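Local coordinates for diaminopimelate decarboxylase (Helicobacter pylori, PDB 2QGH), which catalyses the pyridoxal-phosphate-dependent decarboxylation of meso-diaminopimelate to L-lysine, the last step of bacterial lysine biosynthesis, at residues K66-L71 against L392-L397; A84-I89 against Q93-A98. One frame throughout, in Å; residues are numbered along the deposited sequence.

In the fold
From the N terminus, strand 35-39 is laid down first in the mixed sheet, and the chain then enters the eight-stranded parallel barrel of the pyridoxal-binding domain. Segment 66-71 follows the barrel strand 59-64. Contact 2 closes a short loop soon after, where strand 83-86 turns into helix 89-97. The chain completes the barrel and most of the mixed sheet before strand 393-397 comes back to segment 66-71, so contact 1 closes a loop of 320 residues that encloses the whole of contact 2. Contact 1 ties the barrel to the mixed sheet, whereas contact 2 stays within one beta-alpha-beta unit. The two meet directly where Lys-66 NZ forms a salt bridge with Asp-85 OD2, 3.1 Å away.

Contact 1: K66-L71 against L392-L397; sequences KANSNL and LLELAL
A chi1 of 177° swings the Asn-70 amide to the far side of CB from its own N, and Glu-394 is extended past CG (chi2 -172°), so that the two side chains slide past each other in opposite directions. The amide and carboxylate planes stand 88° apart. The direct approach, 3.6 Å from Asn-70 ND2 to Glu-394 OE1, is too long for a hydrogen bond, and a water closes it: the water oxygen accepts from Asn-70 ND2 at 3.1 Å and donates to Glu-394 OE1 at 2.6 Å. Asn-68 lies beside this bridge and contributes little contact of its own, but its OD1 accepts from Asn-70 N at 3.1 Å in the carbonyl plane. This Asx turn bends the loop between barrel strand 59-64 and helix 71-79, with Asn-70 as N-cap of that helix. Opposite, Glu-394 belongs to strand 393-397 of the mixed sheet, so the bridge spans the two domains. The carboxylate is buried but well supplied with partners: Arg-406 NE forms a salt bridge with OE1, while Tyr-38 and Ser-380 bind OE2, which probably favours the ionised form. Asn-70 ND2 also donates to Ile-405 O of the neighbouring strand 402-406, and Asn-68 ND2 to Gly-376 O.

Contact 2: A84-I89 against Q93-A98; sequences ADCVSI and QRALKA. With PLP (pyridoxal-5'-phosphate), chain B.
Gln-93 lays its CG and amide end against the outer branch of Ile-89, the two chains crossing at a slant. CG1 of Ile-89, anti to the backbone N (chi1 178°), comes within 3.7 Å of Gln-93 OE1, and Ile-89 CD1 sits 3.9 Å from Gln-93 CG. Beneath this pair the main chain makes the regular helical bond, Gln-93 N to Ile-89 O at 2.8 Å. Farther back, Ala-95 faces the strand: its CB packs on Ala-84 CB at 3.9 Å and more loosely on Cys-86 SG at 4.3 Å. The small side chains are consistent with the close approach of helix to strand, as in the beta-alpha-beta units of a TIM-like barrel, here strand 83-86, helix 89-97 and strand 105-107. Ser-88 caps the start of the helix through Glu-91 N and also bonds to Asn-387 O of the second subunit. Between the two helix-facing residues of the strand, Asp-85 points the other way, to the barrel interior, where its OD2 sits over the face of the cofactor ring, 3.2 Å from PLP N1, and makes no in-plane bond there. The strand therefore has an apolar side for the helix and an acidic one that sets a carboxylate over the pyridine ring.

Contact 1: K66-L71 against L392-L397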
# COMPACT_ATOMS: atom_id res chain seq x y z
N LYS A 66 -12.23 -8.54 -1.89
CA LYS A 66 -11.24 -7.61 -1.36
C LYS A 66 -10.29 -8.32 -0.39
O LYS A 66 -9.12 -7.94 -0.29
CB LYS A 66 -11.94 -6.46 -0.66
CG LYS A 66 -12.86 -6.91 0.47
CD LYS A 66 -13.64 -5.74 1.04
CE LYS A 66 -14.56 -5.13 -0.01
NZ LYS A 66 -15.58 -6.11 -0.49
N ALA A 67 -10.77 -9.33 0.32
CA ALA A 67 -9.91 -10.06 1.27
C ALA A 67 -8.77 -10.73 0.52
O ALA A 67 -7.60 -10.59 0.88
CB ALA A 67 -10.72 -11.09 2.03
N ASN A 68 -9.12 -11.47 -0.53
CA ASN A 68 -8.16 -12.17 -1.37
C ASN A 68 -8.89 -12.60 -2.63
O ASN A 68 -9.84 -13.38 -2.57
CB ASN A 68 -7.61 -13.41 -0.65
CG ASN A 68 -6.32 -13.91 -1.28
OD1 ASN A 68 -6.22 -14.01 -2.50
ND2 ASN A 68 -5.33 -14.23 -0.46
N SER A 69 -8.45 -12.08 -3.77
CA SER A 69 -9.09 -12.35 -5.06
C SER A 69 -8.32 -13.31 -5.96
O SER A 69 -8.63 -13.39 -7.16
CB SER A 69 -9.30 -11.04 -5.82
OG SER A 69 -10.15 -10.18 -5.11
N ASN A 70 -7.34 -14.02 -5.42
CA ASN A 70 -6.58 -14.94 -6.26
C ASN A 70 -7.53 -15.89 -7.01
O ASN A 70 -8.43 -16.51 -6.43
CB ASN A 70 -5.56 -15.71 -5.41
CG ASN A 70 -4.79 -16.75 -6.21
OD1 ASN A 70 -5.26 -17.87 -6.41
ND2 ASN A 70 -3.60 -16.38 -6.69
N LEU A 71 -7.33 -15.96 -8.33
CA LEU A 71 -8.13 -16.79 -9.22
C LEU A 71 -8.34 -18.22 -8.74
O LEU A 71 -9.44 -18.75 -8.85
CB LEU A 71 -7.49 -16.80 -10.61
CG LEU A 71 -8.07 -15.87 -11.67
CD1 LEU A 71 -8.47 -14.55 -11.06
CD2 LEU A 71 -7.03 -15.68 -12.76
N LEU A 392 5.14 -10.96 -4.84
CA LEU A 392 5.52 -12.33 -4.49
C LEU A 392 4.82 -13.49 -5.21
O LEU A 392 3.77 -13.34 -5.85
CB LEU A 392 5.35 -12.51 -2.99
CG LEU A 392 5.94 -11.41 -2.12
CD1 LEU A 392 5.70 -11.70 -0.64
CD2 LEU A 392 7.43 -11.28 -2.43
N LEU A 393 5.45 -14.65 -5.08
CA LEU A 393 4.99 -15.93 -5.61
C LEU A 393 3.94 -16.42 -4.62
O LEU A 393 4.12 -16.33 -3.40
CB LEU A 393 6.17 -16.92 -5.63
CG LEU A 393 5.90 -18.43 -5.67
CD1 LEU A 393 5.61 -18.86 -7.10
CD2 LEU A 393 7.12 -19.18 -5.13
N GLU A 394 2.83 -16.93 -5.12
CA GLU A 394 1.79 -17.43 -4.24
C GLU A 394 1.59 -18.91 -4.52
O GLU A 394 1.34 -19.31 -5.65
CB GLU A 394 0.48 -16.65 -4.45
CG GLU A 394 0.49 -15.29 -3.77
CD GLU A 394 -0.87 -14.59 -3.81
OE1 GLU A 394 -1.31 -14.19 -4.90
OE2 GLU A 394 -1.50 -14.45 -2.74
N LEU A 395 1.71 -19.72 -3.46
CA LEU A 395 1.57 -21.17 -3.56
C LEU A 395 0.37 -21.69 -2.79
O LEU A 395 -0.02 -21.12 -1.77
CB LEU A 395 2.83 -21.85 -3.02
CG LEU A 395 4.12 -21.60 -3.79
CD1 LEU A 395 5.32 -22.07 -2.98
CD2 LEU A 395 4.04 -22.31 -5.13
N ALA A 396 -0.21 -22.78 -3.26
CA ALA A 396 -1.36 -23.37 -2.59
C ALA A 396 -1.11 -24.84 -2.27
O ALA A 396 -0.37 -25.52 -2.97
CB ALA A 396 -2.62 -23.24 -3.46
N LEU A 397 -1.72 -25.30 -1.19
CA LEU A 397 -1.59 -26.69 -0.77
C LEU A 397 -2.98 -27.31 -0.90
O LEU A 397 -3.94 -26.79 -0.33
CB LEU A 397 -1.13 -26.76 0.68
CG LEU A 397 -0.47 -28.02 1.24
CD1 LEU A 397 -0.29 -27.84 2.74
CD2 LEU A 397 -1.32 -29.24 0.97
O HOH W 1 -3.33 -13.30 -6.34

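Contact 2: A84-I89 against Q93-A98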
# COMPACT_ATOMS: atom_id res chain seq x y z
N ALA A 84 -20.22 -14.04 -4.47
CA ALA A 84 -19.12 -13.08 -4.44
C ALA A 84 -19.57 -11.66 -4.15
O ALA A 84 -20.51 -11.16 -4.76
CB ALA A 84 -18.36 -13.12 -5.77
N ASP A 85 -18.92 -11.02 -3.19
CA ASP A 85 -19.22 -9.63 -2.87
C ASP A 85 -18.09 -8.85 -3.54
O ASP A 85 -16.93 -8.96 -3.15
CB ASP A 85 -19.21 -9.40 -1.36
CG ASP A 85 -19.07 -7.93 -0.99
OD1 ASP A 85 -19.80 -7.09 -1.56
OD2 ASP A 85 -18.23 -7.62 -0.11
N CYS A 86 -18.45 -8.08 -4.56
CA CYS A 86 -17.48 -7.32 -5.33
C CYS A 86 -17.61 -5.82 -5.13
O CYS A 86 -18.69 -5.32 -4.79
CB CYS A 86 -17.64 -7.66 -6.81
SG CYS A 86 -17.47 -9.44 -7.14
N VAL A 87 -16.52 -5.09 -5.33
CA VAL A 87 -16.54 -3.64 -5.16
C VAL A 87 -16.00 -2.93 -6.40
O VAL A 87 -15.81 -1.71 -6.39
CB VAL A 87 -15.75 -3.21 -3.88
CG1 VAL A 87 -14.23 -3.42 -4.08
CG2 VAL A 87 -16.07 -1.77 -3.52
N SER A 88 -15.78 -3.68 -7.47
CA SER A 88 -15.26 -3.11 -8.71
C SER A 88 -15.52 -4.05 -9.88
O SER A 88 -15.73 -5.24 -9.69
CB SER A 88 -13.76 -2.87 -8.61
OG SER A 88 -13.05 -4.10 -8.61
N ILE A 89 -15.50 -3.51 -11.10
CA ILE A 89 -15.70 -4.34 -12.27
C ILE A 89 -14.58 -5.36 -12.31
O ILE A 89 -14.78 -6.51 -12.72
CB ILE A 89 -15.71 -3.50 -13.59
CG1 ILE A 89 -15.87 -4.44 -14.80
CG2 ILE A 89 -14.44 -2.68 -13.71
CD1 ILE A 89 -17.12 -5.31 -14.74
N GLN A 93 -15.22 -9.29 -12.73
CA GLN A 93 -14.61 -10.06 -13.81
C GLN A 93 -13.82 -11.24 -13.27
O GLN A 93 -13.89 -12.32 -13.84
CB GLN A 93 -13.72 -9.17 -14.70
CG GLN A 93 -14.51 -8.10 -15.45
CD GLN A 93 -13.75 -7.50 -16.63
OE1 GLN A 93 -14.25 -6.60 -17.33
NE2 GLN A 93 -12.53 -8.00 -16.87
N ARG A 94 -13.08 -11.03 -12.19
CA ARG A 94 -12.31 -12.12 -11.57
C ARG A 94 -13.25 -13.25 -11.16
O ARG A 94 -13.03 -14.41 -11.51
CB ARG A 94 -11.58 -11.65 -10.32
CG ARG A 94 -10.34 -10.79 -10.54
CD ARG A 94 -9.79 -10.37 -9.18
NE ARG A 94 -8.40 -9.93 -9.22
CZ ARG A 94 -7.35 -10.74 -9.30
NH1 ARG A 94 -7.53 -12.05 -9.34
NH2 ARG A 94 -6.12 -10.24 -9.33
N ALA A 95 -14.29 -12.89 -10.41
CA ALA A 95 -15.28 -13.84 -9.92
C ALA A 95 -15.89 -14.68 -11.03
O ALA A 95 -15.96 -15.91 -10.93
CB ALA A 95 -16.38 -13.11 -9.16
N LEU A 96 -16.34 -14.01 -12.09
CA LEU A 96 -16.95 -14.70 -13.23
C LEU A 96 -15.96 -15.63 -13.91
O LEU A 96 -16.31 -16.73 -14.31
CB LEU A 96 -17.48 -13.69 -14.25
CG LEU A 96 -18.73 -12.91 -13.85
CD1 LEU A 96 -19.05 -11.86 -14.91
CD2 LEU A 96 -19.89 -13.86 -13.68
N LYS A 97 -14.73 -15.17 -14.02
CA LYS A 97 -13.66 -15.93 -14.66
C LYS A 97 -13.29 -17.15 -13.82
O LYS A 97 -12.80 -18.15 -14.35
CB LYS A 97 -12.44 -15.03 -14.86
CG LYS A 97 -11.29 -15.65 -15.64
CD LYS A 97 -10.13 -14.65 -15.77
CE LYS A 97 -8.93 -15.24 -16.50
NZ LYS A 97 -9.19 -15.46 -17.95
N ALA A 98 -13.51 -17.08 -12.51
CA ALA A 98 -13.18 -18.20 -11.64
C ALA A 98 -14.31 -19.21 -11.55
O ALA A 98 -14.16 -20.26 -10.93
CB ALA A 98 -12.81 -17.70 -10.26
N1 PLP B . -18.88 -6.51 2.78
C2 PLP B . -18.62 -5.13 2.64
C2A PLP B . -19.61 -4.23 2.02
C3 PLP B . -17.33 -4.63 3.11
O3 PLP B . -17.01 -3.29 2.98
C4 PLP B . -16.40 -5.50 3.68
C4A PLP B . -15.26 -4.83 4.36
C5 PLP B . -16.67 -6.87 3.80
C6 PLP B . -17.95 -7.38 3.37
C5A PLP B . -15.70 -7.91 4.16
O4P PLP B . -15.56 -7.95 5.56
P PLP B . -14.64 -8.88 6.21
O1P PLP B . -13.30 -9.25 5.51
O2P PLP B . -15.53 -10.18 6.42
O3P PLP B . -14.26 -8.20 7.59